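Side-chain contacts in formate dehydrogenase (Staphylococcus aureus, PDB 6TTB), which probably catalyses the NAD-dependent oxidation of formate to carbon dioxide, and binds the cofactor NAD in its pocket: residues G58-L63 / H68-L73; A148-M153 / H324-T329; Q201-R206 / T244-L249. All coordinates share one frame; numbering follows the deposited sequence.

How the contacts relate
Contact 1 comes first along the chain. It closes the short helix-to-strand turn between helix 59-64 and strand 69-73, at the edge of the five-stranded parallel sheet. Contact 2 closes a far longer loop, from helix 144-160 to the segment before helix 330-348. Contact 3 is nested inside that loop and joins helix 198-207 to the end of strand 242-245 in the seven-stranded NAD-binding sheet. Contacts 2 and 3 touch each other: Ala148 packs on Leu202 and Val203, and Ala151 on Thr244 and His246. Both also touch NAD and the second subunit. Contact 1 stands apart, its centre about 28 Å from the centre of contact 2.

Contact 1. Residues G58-L63 / H68-L73; sequences GLKTFL and HEFIIL
Helix 59-63 runs nearly antiparallel to strand 69-73, at 166°, and the axes of these short segments approach to 8.2 Å. Lys60 lies across from Phe70 and Leu63 across from His68. A weak hydrogen bond from His68 N to Leu63 O, 3.4 Å long, joins the backbones near the turn. Phe70 carries most of the side-chain contact. The side chain leaves the strand toward the helix, and with CG anti to the backbone N (chi1 179°) the ring reaches Leu59 and Lys60. Leu59 CB sits over one face of the ring in a CH-pi contact, 4.3 Å from the centroid and offset toward the rim. Leu63 crosses Phe70 at about a right angle. Its CD1 comes within 3.5 Å of Phe70 CD1 and also meets CG and CB. Lys60 meets the ring mainly through its backbone, with CA 3.4 Å from Phe70 CD2. Its side chain bends at chi3, and NZ is hydrogen-bonded to the carbonyl O of Lys54. The ring is thus bordered by three helix residues and is buried. Phe70 also touches Ala37 and Leu63 touches Ile35, both on strand 34-38, while Leu59 reaches Val340 and Leu344 of helix 330-348. The His68 ring stacks on Phe348. The helix is therefore packed between the sheet and the C-terminal helix. Strand 34-38, helix 59-64 and strand 69-73 form a beta-alpha-beta unit; this contact is the packing of its helix on its second strand, the outermost strand of a parallel sheet in an alpha/beta fold.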
loop_
_atom_site.group_PDB
_atom_site.type_symbol
_atom_site.label_atom_id
_atom_site.label_comp_id
_atom_site.label_asym_id
_atom_site.label_seq_id
_atom_site.Cartn_x
_atom_site.Cartn_y
_atom_site.Cartn_z
ATOM N N GLY A 58 -27.291 5.677 -14.382
ATOM C CA GLY A 58 -28.328 6.696 -14.460
ATOM C C GLY A 58 -28.910 6.873 -15.868
ATOM O O GLY A 58 -29.796 7.684 -16.046
ATOM N N LEU A 59 -28.535 6.007 -16.820
ATOM C CA LEU A 59 -28.851 6.273 -18.222
ATOM C C LEU A 59 -30.296 5.873 -18.581
ATOM O O LEU A 59 -30.872 6.400 -19.531
ATOM C CB LEU A 59 -27.822 5.600 -19.153
ATOM C CG LEU A 59 -26.394 6.188 -19.131
ATOM C CD1 LEU A 59 -25.382 5.204 -19.651
ATOM C CD2 LEU A 59 -26.300 7.486 -19.893
ATOM N N LYS A 60 -30.884 4.948 -17.837
ATOM C CA LYS A 60 -32.175 4.393 -18.216
ATOM C C LYS A 60 -33.179 5.499 -18.325
ATOM O O LYS A 60 -33.745 5.681 -19.375
ATOM C CB LYS A 60 -32.689 3.489 -17.110
ATOM C CG LYS A 60 -33.899 2.602 -17.410
ATOM C CD LYS A 60 -33.726 1.489 -16.384
ATOM C CE LYS A 60 -32.295 1.554 -15.772
ATOM N NZ LYS A 60 -31.853 0.279 -15.136
ATOM N N THR A 61 -33.436 6.187 -17.205
ATOM C CA THR A 61 -34.258 7.380 -17.167
ATOM C C THR A 61 -33.659 8.483 -18.031
ATOM O O THR A 61 -34.347 9.039 -18.872
ATOM C CB THR A 61 -34.498 7.859 -15.728
ATOM O OG1 THR A 61 -33.929 6.877 -14.877
ATOM C CG2 THR A 61 -35.969 7.974 -15.353
ATOM N N PHE A 62 -32.366 8.769 -17.874
ATOM C CA PHE A 62 -31.766 9.861 -18.625
ATOM C C PHE A 62 -32.026 9.675 -20.106
ATOM O O PHE A 62 -32.278 10.636 -20.808
ATOM C CB PHE A 62 -30.267 9.917 -18.410
ATOM C CG PHE A 62 -29.588 10.936 -19.283
ATOM C CD1 PHE A 62 -29.229 10.632 -20.580
ATOM C CD2 PHE A 62 -29.333 12.205 -18.816
ATOM C CE1 PHE A 62 -28.634 11.579 -21.405
ATOM C CE2 PHE A 62 -28.714 13.135 -19.624
ATOM C CZ PHE A 62 -28.385 12.828 -20.929
ATOM N N LEU A 63 -31.917 8.431 -20.582
ATOM C CA LEU A 63 -32.109 8.128 -22.002
ATOM C C LEU A 63 -33.589 7.989 -22.330
ATOM O O LEU A 63 -34.067 8.609 -23.254
ATOM C CB LEU A 63 -31.357 6.841 -22.365
ATOM C CG LEU A 63 -29.851 7.015 -22.549
ATOM C CD1 LEU A 63 -29.187 5.713 -22.944
ATOM C CD2 LEU A 63 -29.568 8.097 -23.556
ATOM N N HIS A 68 -35.180 7.866 -26.354
ATOM C CA HIS A 68 -34.206 6.976 -26.963
ATOM C C HIS A 68 -34.426 5.566 -26.450
ATOM O O HIS A 68 -35.099 5.379 -25.442
ATOM C CB HIS A 68 -32.798 7.472 -26.690
ATOM C CG HIS A 68 -32.514 8.818 -27.257
ATOM N ND1 HIS A 68 -32.582 9.086 -28.633
ATOM C CD2 HIS A 68 -32.104 9.970 -26.666
ATOM C CE1 HIS A 68 -32.298 10.375 -28.839
ATOM N NE2 HIS A 68 -31.953 10.921 -27.654
ATOM N N GLU A 69 -33.888 4.574 -27.167
ATOM C CA GLU A 69 -33.984 3.209 -26.681
ATOM C C GLU A 69 -32.713 2.927 -25.909
ATOM O O GLU A 69 -31.642 3.268 -26.366
ATOM C CB GLU A 69 -34.178 2.202 -27.831
ATOM C CG GLU A 69 -34.681 0.834 -27.356
ATOM C CD GLU A 69 -34.570 -0.368 -28.312
ATOM O OE1 GLU A 69 -34.924 -0.256 -29.528
ATOM O OE2 GLU A 69 -34.204 -1.443 -27.834
ATOM N N PHE A 70 -32.846 2.278 -24.749
ATOM C CA PHE A 70 -31.681 1.931 -23.935
ATOM C C PHE A 70 -31.641 0.436 -23.648
ATOM O O PHE A 70 -32.501 -0.100 -22.982
ATOM C CB PHE A 70 -31.647 2.760 -22.644
ATOM C CG PHE A 70 -30.493 2.433 -21.762
ATOM C CD1 PHE A 70 -29.236 2.233 -22.301
ATOM C CD2 PHE A 70 -30.670 2.257 -20.394
ATOM C CE1 PHE A 70 -28.162 1.886 -21.490
ATOM C CE2 PHE A 70 -29.604 1.918 -19.571
ATOM C CZ PHE A 70 -28.352 1.701 -20.131
ATOM N N ILE A 71 -30.561 -0.195 -24.062
ATOM C CA ILE A 71 -30.425 -1.624 -23.881
ATOM C C ILE A 71 -29.191 -1.909 -23.029
ATOM O O ILE A 71 -28.047 -1.702 -23.475
ATOM C CB ILE A 71 -30.293 -2.283 -25.231
ATOM C CG1 ILE A 71 -31.637 -2.332 -25.954
ATOM C CG2 ILE A 71 -29.639 -3.652 -25.087
ATOM C CD1 ILE A 71 -32.202 -3.742 -26.051
ATOM N N ILE A 72 -29.410 -2.390 -21.804
ATOM C CA ILE A 72 -28.276 -2.885 -21.068
ATOM C C ILE A 72 -28.124 -4.367 -21.362
ATOM O O ILE A 72 -29.109 -5.074 -21.406
ATOM C CB ILE A 72 -28.331 -2.540 -19.571
ATOM C CG1 ILE A 72 -27.852 -3.706 -18.708
ATOM C CG2 ILE A 72 -29.697 -2.023 -19.171
ATOM N N LEU A 73 -26.909 -4.744 -21.784
ATOM C CA LEU A 73 -26.520 -6.120 -22.003
ATOM C C LEU A 73 -25.906 -6.609 -20.704
ATOM O O LEU A 73 -24.870 -6.090 -20.230
ATOM C CB LEU A 73 -25.509 -6.211 -23.162
ATOM C CG LEU A 73 -25.866 -5.424 -24.426
ATOM C CD1 LEU A 73 -24.743 -5.455 -25.460
ATOM C CD2 LEU A 73 -27.156 -5.949 -25.029
#

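Contact 2. Residues A148-M153 / H324-T329; sequences AEHAVM and HYSGMT. With NAD (nicotinamide-adenine-dinucleotide), chain C.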
loop_
_atom_site.group_PDB
_atom_site.type_symbol
_atom_site.label_atom_id
_atom_site.label_comp_id
_atom_site.label_asym_id
_atom_site.label_seq_id
_atom_site.Cartn_x
_atom_site.Cartn_y
_atom_site.Cartn_z
ATOM N N ALA A 148 -3.847 7.696 -9.064
ATOM C CA ALA A 148 -2.608 8.053 -8.397
ATOM C C ALA A 148 -2.569 7.403 -7.047
ATOM O O ALA A 148 -1.545 6.776 -6.683
ATOM C CB ALA A 148 -2.483 9.514 -8.251
ATOM N N GLU A 149 -3.690 7.553 -6.296
ATOM C CA GLU A 149 -3.785 6.951 -4.969
ATOM C C GLU A 149 -3.459 5.458 -5.100
ATOM O O GLU A 149 -2.665 4.887 -4.345
ATOM C CB GLU A 149 -5.184 7.094 -4.394
ATOM C CG GLU A 149 -5.656 8.498 -4.163
ATOM C CD GLU A 149 -7.059 8.624 -3.523
ATOM O OE1 GLU A 149 -7.681 7.595 -3.281
ATOM O OE2 GLU A 149 -7.503 9.786 -3.208
ATOM N N HIS A 150 -4.094 4.792 -6.054
ATOM C CA HIS A 150 -3.874 3.359 -6.123
ATOM C C HIS A 150 -2.387 3.077 -6.321
ATOM O O HIS A 150 -1.863 2.088 -5.830
ATOM C CB HIS A 150 -4.633 2.797 -7.268
ATOM C CG HIS A 150 -5.030 1.407 -7.031
ATOM N ND1 HIS A 150 -6.232 1.076 -6.389
ATOM C CD2 HIS A 150 -4.423 0.244 -7.359
ATOM C CE1 HIS A 150 -6.349 -0.243 -6.367
ATOM N NE2 HIS A 150 -5.251 -0.772 -6.967
ATOM N N ALA A 151 -1.696 3.942 -7.084
ATOM C CA ALA A 151 -0.302 3.602 -7.368
ATOM C C ALA A 151 0.585 3.785 -6.138
ATOM O O ALA A 151 1.496 3.004 -5.919
ATOM C CB ALA A 151 0.254 4.317 -8.608
ATOM N N VAL A 152 0.370 4.864 -5.373
ATOM C CA VAL A 152 1.256 5.098 -4.244
ATOM C C VAL A 152 0.972 4.032 -3.211
ATOM O O VAL A 152 1.910 3.479 -2.617
ATOM C CB VAL A 152 1.237 6.550 -3.702
ATOM C CG1 VAL A 152 1.522 7.555 -4.798
ATOM C CG2 VAL A 152 -0.046 6.878 -3.142
ATOM N N MET A 153 -0.286 3.580 -3.174
ATOM C CA MET A 153 -0.647 2.489 -2.265
ATOM C C MET A 153 0.149 1.242 -2.636
ATOM O O MET A 153 0.811 0.617 -1.776
ATOM C CB MET A 153 -2.117 2.178 -2.375
ATOM C CG MET A 153 -2.558 1.008 -1.604
ATOM S SD MET A 153 -4.322 0.705 -1.943
ATOM C CE MET A 153 -4.229 -0.159 -3.524
ATOM N N HIS A 324 -9.478 -4.688 -11.885
ATOM C CA HIS A 324 -9.261 -3.391 -12.466
ATOM C C HIS A 324 -10.378 -2.468 -12.053
ATOM O O HIS A 324 -11.180 -2.088 -12.911
ATOM C CB HIS A 324 -9.262 -3.436 -14.018
ATOM C CG HIS A 324 -9.006 -2.064 -14.584
ATOM N ND1 HIS A 324 -9.151 -1.734 -15.936
ATOM C CD2 HIS A 324 -8.583 -0.932 -13.979
ATOM C CE1 HIS A 324 -8.776 -0.460 -16.120
ATOM N NE2 HIS A 324 -8.474 0.050 -14.933
ATOM N N TYR A 325 -10.264 -1.900 -10.876
ATOM C CA TYR A 325 -11.280 -0.952 -10.448
ATOM C C TYR A 325 -10.713 0.398 -9.972
ATOM O O TYR A 325 -11.472 1.243 -9.517
ATOM C CB TYR A 325 -12.023 -1.569 -9.280
ATOM C CG TYR A 325 -11.189 -1.637 -8.040
ATOM C CD1 TYR A 325 -10.199 -2.592 -7.882
ATOM C CD2 TYR A 325 -11.369 -0.704 -7.020
ATOM C CE1 TYR A 325 -9.477 -2.660 -6.696
ATOM C CE2 TYR A 325 -10.639 -0.751 -5.855
ATOM C CZ TYR A 325 -9.729 -1.754 -5.683
ATOM O OH TYR A 325 -9.033 -1.737 -4.539
ATOM N N SER A 326 -9.385 0.587 -10.068
ATOM C CA SER A 326 -8.709 1.705 -9.442
ATOM C C SER A 326 -9.300 2.991 -9.984
ATOM O O SER A 326 -9.561 3.920 -9.208
ATOM C CB SER A 326 -7.149 1.664 -9.600
ATOM O OG SER A 326 -6.745 2.248 -10.844
ATOM N N GLY A 327 -9.603 3.007 -11.285
ATOM C CA GLY A 327 -10.306 4.158 -11.856
ATOM C C GLY A 327 -11.829 4.010 -11.789
ATOM O O GLY A 327 -12.559 4.709 -12.491
ATOM N N MET A 328 -12.296 3.093 -10.941
ATOM C CA MET A 328 -13.715 2.795 -10.811
ATOM C C MET A 328 -14.099 2.887 -9.335
ATOM O O MET A 328 -15.138 2.346 -8.951
ATOM C CB MET A 328 -14.037 1.360 -11.306
ATOM C CG MET A 328 -15.484 1.133 -11.531
ATOM S SD MET A 328 -15.961 -0.618 -11.743
ATOM C CE MET A 328 -15.339 -1.326 -10.202
ATOM N N THR A 329 -13.254 3.554 -8.501
ATOM C CA THR A 329 -13.678 3.920 -7.147
ATOM C C THR A 329 -15.074 4.531 -7.204
ATOM O O THR A 329 -15.465 5.041 -8.232
ATOM C CB THR A 329 -12.770 4.947 -6.464
ATOM O OG1 THR A 329 -12.493 6.106 -7.258
ATOM C CG2 THR A 329 -11.523 4.336 -5.891
HETATM P PA NAD C . -1.527 11.763 -19.667
HETATM O O1A NAD C . -1.702 11.958 -21.135
HETATM O O2A NAD C . -1.716 12.901 -18.683
HETATM O O5B NAD C . -0.144 10.990 -19.368
HETATM C C5B NAD C . 0.600 10.339 -20.418
HETATM C C4B NAD C . 1.916 11.059 -20.572
HETATM O O4B NAD C . 2.904 10.076 -20.934
HETATM C C3B NAD C . 1.948 12.162 -21.658
HETATM O O3B NAD C . 1.991 13.507 -21.180
HETATM C C2B NAD C . 3.169 11.840 -22.528
HETATM O O2B NAD C . 4.067 12.923 -22.650
HETATM C C1B NAD C . 3.802 10.602 -21.876
HETATM N N9A NAD C . 4.180 9.573 -22.850
HETATM C C8A NAD C . 3.796 9.513 -24.184
HETATM N N7A NAD C . 4.416 8.577 -24.865
HETATM C C5A NAD C . 5.339 8.043 -23.966
HETATM C C6A NAD C . 6.350 7.046 -24.087
HETATM N N6A NAD C . 6.671 6.435 -25.213
HETATM N N1A NAD C . 7.139 6.826 -23.004
HETATM C C2A NAD C . 6.857 7.478 -21.864
HETATM N N3A NAD C . 5.916 8.394 -21.622
HETATM C C4A NAD C . 5.188 8.646 -22.715
HETATM O O3 NAD C . -2.501 10.626 -19.239
HETATM P PN NAD C . -2.833 10.309 -17.746
HETATM O O1N NAD C . -4.160 10.963 -17.467
HETATM O O2N NAD C . -1.653 10.659 -16.886
HETATM O O5D NAD C . -2.998 8.700 -17.832
HETATM C C5D NAD C . -1.849 7.849 -17.536
HETATM C C4D NAD C . -2.192 6.476 -17.999
HETATM O O4D NAD C . -2.955 5.831 -16.950
HETATM C C3D NAD C . -3.064 6.480 -19.277
HETATM O O3D NAD C . -2.376 5.973 -20.411
HETATM C C2D NAD C . -4.315 5.684 -18.896
HETATM O O2D NAD C . -4.680 4.638 -19.786
HETATM C C1D NAD C . -4.020 5.106 -17.524
HETATM N N1N NAD C . -5.218 5.236 -16.679
HETATM C C2N NAD C . -5.764 4.074 -16.052
HETATM C C3N NAD C . -6.912 4.174 -15.234
HETATM C C7N NAD C . -7.323 3.010 -14.330
HETATM O O7N NAD C . -8.504 2.906 -14.002
HETATM N N7N NAD C . -6.380 2.149 -13.899
HETATM C C4N NAD C . -7.641 5.420 -15.252
HETATM C C5N NAD C . -7.102 6.548 -15.907
HETATM C C6N NAD C . -5.904 6.425 -16.639
#
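Helix segment 148-153 faces the irregular segment 324-329, and the CA atoms of His150 and Ser326 lie 6.1 Å apart. His150 is the centre of the contact. Ser326 CB lies over one face of its ring, 3.5 Å from the centroid, in a CH-pi contact offset toward the rim. Met153 CE, from the same helix, covers the opposite face over the ring centre. The imidazole is sandwiched between these two carbons, which restricts its turning. Tyr325 closes the edge. Its OH lies near the plane of the His150 ring, 3.6 Å from CE1. The two rings form an offset edge-to-face pair, with the edge of His150 turned to the face of Tyr325, centroids 5.4 Å apart and planes at 88°. The polar atoms of His150 look outside the two segments: ND1 is hydrogen-bonded to Arg160 NE of the second subunit, and NE2 makes a weak bond to Thr322 OG1. Glu149 also reaches that subunit, through a salt bridge to its Arg160. The other side of segment 324-329 serves the cofactor. His324 NE2 gives a 3.0 Å hydrogen bond to NAD O7N, with the amide carbon C7N near the ring plane. Ser326 OG is 3.1 Å from NAD N7N, and Gly327 N is 2.9 Å from NAD O7N. His324, Ser326 and Gly327 of one loop thus all approach the carboxamide. Ser326 is shared: its OG lies between the backbone N and the carbonyl carbon (chi1 85°) and turns to the cofactor, while CB packs on His150. The contact joins the nicotinamide end of the NAD pocket to the dimer interface, in a dehydrogenase of the D-isomer specific 2-hydroxyacid family.

Contact 3. Residues Q201-R206 / T244-L249; sequences QLVAER and TIHAPL. With NAD (nicotinamide-adenine-dinucleotide), chain C.
Val203 and His246 make the close part of this contact. Val203 CG2 stands 3.8 Å from His246 NE2 and 4.2 Å from the ring centroid, an off-centre CH-pi contact. The other methyl, CG1, is anti to the backbone N (chi1 156°) and lies 4.3 Å from Thr244 CG2. One valine spreads its two branches over two residues. Within segment 244-249 a hydrogen bond helps set the turn of the imidazole: Thr244 OG1 and His246 NE2 are 2.7 Å apart, and either could be the donor. Thr244 CG2 also lies in the ring plane, at its edge.

The rest is looser. The nearest CA atoms, of Val203 and Thr244, are 9.0 Å apart, and the two segments bury little surface. Glu205 is exposed on the far side of the helix. Arg206 turns back on its own helix, where NH1 joins the backbone N in bonding Leu202 O from opposite faces of the carbonyl plane. Beyond His246 the chain runs along NAD, and Pro248 CG lies 3.6 Å from NAD C5B. Helix 198-207, which follows strand 190-194 through an apparent GxGxxG motif, packs on the C-terminal end of neighbouring strand 242-245, in a Rossmann-type NAD-binding domain.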
loop_
_atom_site.group_PDB
_atom_site.type_symbol
_atom_site.label_atom_id
_atom_site.label_comp_id
_atom_site.label_asym_id
_atom_site.label_seq_id
_atom_site.Cartn_x
_atom_site.Cartn_y
_atom_site.Cartn_z
ATOM N N GLN A 201 2.082 13.245 -12.471
ATOM C CA GLN A 201 2.281 14.445 -11.670
ATOM C C GLN A 201 1.506 14.374 -10.340
ATOM O O GLN A 201 2.005 14.810 -9.288
ATOM C CB GLN A 201 1.926 15.625 -12.513
ATOM C CG GLN A 201 3.145 16.137 -13.275
ATOM C CD GLN A 201 2.759 17.174 -14.301
ATOM O OE1 GLN A 201 1.987 18.094 -14.001
ATOM N NE2 GLN A 201 3.106 16.914 -15.555
ATOM N N LEU A 202 0.309 13.784 -10.393
ATOM C CA LEU A 202 -0.488 13.617 -9.203
ATOM C C LEU A 202 0.266 12.678 -8.264
ATOM O O LEU A 202 0.228 12.813 -7.032
ATOM C CB LEU A 202 -1.858 13.045 -9.571
ATOM C CG LEU A 202 -2.834 14.043 -10.193
ATOM C CD1 LEU A 202 -3.999 13.312 -10.933
ATOM C CD2 LEU A 202 -3.368 14.938 -9.147
ATOM N N VAL A 203 1.041 11.781 -8.852
ATOM C CA VAL A 203 1.685 10.769 -8.063
ATOM C C VAL A 203 2.888 11.407 -7.433
ATOM O O VAL A 203 3.235 11.090 -6.305
ATOM C CB VAL A 203 2.076 9.607 -8.946
ATOM C CG1 VAL A 203 3.199 8.825 -8.355
ATOM C CG2 VAL A 203 0.876 8.738 -9.238
ATOM N N ALA A 204 3.509 12.349 -8.154
ATOM C CA ALA A 204 4.699 12.989 -7.592
ATOM C C ALA A 204 4.303 13.777 -6.360
ATOM O O ALA A 204 4.954 13.669 -5.332
ATOM C CB ALA A 204 5.436 13.821 -8.600
ATOM N N GLU A 205 3.185 14.485 -6.462
ATOM C CA GLU A 205 2.762 15.376 -5.406
ATOM C C GLU A 205 2.584 14.557 -4.148
ATOM O O GLU A 205 3.063 14.937 -3.076
ATOM C CB GLU A 205 1.437 16.046 -5.767
ATOM C CG GLU A 205 1.619 17.480 -6.228
ATOM C CD GLU A 205 0.584 17.878 -7.265
ATOM O OE1 GLU A 205 -0.634 17.592 -7.017
ATOM O OE2 GLU A 205 0.979 18.447 -8.342
ATOM N N ARG A 206 1.907 13.419 -4.295
ATOM C CA ARG A 206 1.622 12.601 -3.137
ATOM C C ARG A 206 2.882 11.865 -2.719
ATOM O O ARG A 206 3.022 11.580 -1.566
ATOM C CB ARG A 206 0.484 11.619 -3.366
ATOM C CG ARG A 206 -0.785 12.282 -3.857
ATOM C CD ARG A 206 -1.709 11.169 -4.328
ATOM N NE ARG A 206 -3.038 11.753 -4.441
ATOM C CZ ARG A 206 -3.263 12.979 -4.939
ATOM N NH1 ARG A 206 -2.250 13.646 -5.461
ATOM N NH2 ARG A 206 -4.476 13.512 -4.916
ATOM N N THR A 244 6.868 3.383 -11.409
ATOM C CA THR A 244 5.443 3.352 -11.618
ATOM C C THR A 244 5.176 3.933 -12.988
ATOM O O THR A 244 5.810 4.931 -13.372
ATOM C CB THR A 244 4.698 4.035 -10.445
ATOM O OG1 THR A 244 3.293 4.019 -10.641
ATOM C CG2 THR A 244 5.079 5.466 -10.187
ATOM N N ILE A 245 4.206 3.332 -13.686
ATOM C CA ILE A 245 3.921 3.595 -15.099
ATOM C C ILE A 245 2.691 4.463 -15.200
ATOM O O ILE A 245 1.625 4.099 -14.681
ATOM C CB ILE A 245 3.639 2.271 -15.808
ATOM C CG1 ILE A 245 4.702 1.216 -15.480
ATOM C CG2 ILE A 245 3.378 2.466 -17.273
ATOM C CD1 ILE A 245 5.801 1.030 -16.448
ATOM N N HIS A 246 2.815 5.559 -15.918
ATOM C CA HIS A 246 1.672 6.446 -16.143
ATOM C C HIS A 246 1.668 6.903 -17.574
ATOM O O HIS A 246 1.432 8.074 -17.840
ATOM C CB HIS A 246 1.614 7.617 -15.103
ATOM C CG HIS A 246 1.582 7.078 -13.711
ATOM N ND1 HIS A 246 0.460 6.439 -13.216
ATOM C CD2 HIS A 246 2.609 6.781 -12.845
ATOM C CE1 HIS A 246 0.738 5.965 -12.023
ATOM N NE2 HIS A 246 2.070 6.153 -11.781
ATOM N N ALA A 247 1.997 5.968 -18.468
ATOM C CA ALA A 247 2.126 6.236 -19.890
ATOM C C ALA A 247 0.945 5.595 -20.623
ATOM O O ALA A 247 0.418 4.564 -20.186
ATOM C CB ALA A 247 3.440 5.664 -20.373
ATOM N N PRO A 248 0.486 6.163 -21.770
ATOM C CA PRO A 248 -0.646 5.580 -22.513
ATOM C C PRO A 248 -0.149 4.330 -23.225
ATOM O O PRO A 248 1.032 4.013 -23.161
ATOM C CB PRO A 248 -1.092 6.699 -23.486
ATOM C CG PRO A 248 -0.408 7.948 -22.953
ATOM C CD PRO A 248 0.907 7.447 -22.338
ATOM N N LEU A 249 -1.062 3.560 -23.795
ATOM C CA LEU A 249 -0.637 2.436 -24.614
ATOM C C LEU A 249 -0.585 2.905 -26.058
ATOM O O LEU A 249 -1.642 2.971 -26.711
ATOM C CB LEU A 249 -1.673 1.337 -24.471
ATOM C CG LEU A 249 -1.424 0.094 -25.317
ATOM C CD1 LEU A 249 -0.034 -0.563 -25.037
ATOM C CD2 LEU A 249 -2.561 -0.896 -25.115
HETATM P PA NAD C . -1.527 11.763 -19.667
HETATM O O1A NAD C . -1.702 11.958 -21.135
HETATM O O2A NAD C . -1.716 12.901 -18.683
HETATM O O5B NAD C . -0.144 10.990 -19.368
HETATM C C5B NAD C . 0.600 10.339 -20.418
HETATM C C4B NAD C . 1.916 11.059 -20.572
HETATM O O4B NAD C . 2.904 10.076 -20.934
HETATM C C3B NAD C . 1.948 12.162 -21.658
HETATM O O3B NAD C . 1.991 13.507 -21.180
HETATM C C2B NAD C . 3.169 11.840 -22.528
HETATM O O2B NAD C . 4.067 12.923 -22.650
HETATM C C1B NAD C . 3.802 10.602 -21.876
HETATM N N9A NAD C . 4.180 9.573 -22.850
HETATM C C8A NAD C . 3.796 9.513 -24.184
HETATM N N7A NAD C . 4.416 8.577 -24.865
HETATM C C5A NAD C . 5.339 8.043 -23.966
HETATM C C6A NAD C . 6.350 7.046 -24.087
HETATM N N6A NAD C . 6.671 6.435 -25.213
HETATM N N1A NAD C . 7.139 6.826 -23.004
HETATM C C2A NAD C . 6.857 7.478 -21.864
HETATM N N3A NAD C . 5.916 8.394 -21.622
HETATM C C4A NAD C . 5.188 8.646 -22.715
HETATM O O3 NAD C . -2.501 10.626 -19.239
HETATM P PN NAD C . -2.833 10.309 -17.746
HETATM O O1N NAD C . -4.160 10.963 -17.467
HETATM O O2N NAD C . -1.653 10.659 -16.886
HETATM O O5D NAD C . -2.998 8.700 -17.832
HETATM C C5D NAD C . -1.849 7.849 -17.536
HETATM C C4D NAD C . -2.192 6.476 -17.999
HETATM O O4D NAD C . -2.955 5.831 -16.950
HETATM C C3D NAD C . -3.064 6.480 -19.277
HETATM O O3D NAD C . -2.376 5.973 -20.411
HETATM C C2D NAD C . -4.315 5.684 -18.896
HETATM O O2D NAD C . -4.680 4.638 -19.786
HETATM C C1D NAD C . -4.020 5.106 -17.524
HETATM N N1N NAD C . -5.218 5.236 -16.679
HETATM C C2N NAD C . -5.764 4.074 -16.052
HETATM C C3N NAD C . -6.912 4.174 -15.234
HETATM C C7N NAD C . -7.323 3.010 -14.330
HETATM O O7N NAD C . -8.504 2.906 -14.002
HETATM N N7N NAD C . -6.380 2.149 -13.899
HETATM C C4N NAD C . -7.641 5.420 -15.252
HETATM C C5N NAD C . -7.102 6.548 -15.907
HETATM C C6N NAD C . -5.904 6.425 -16.639
#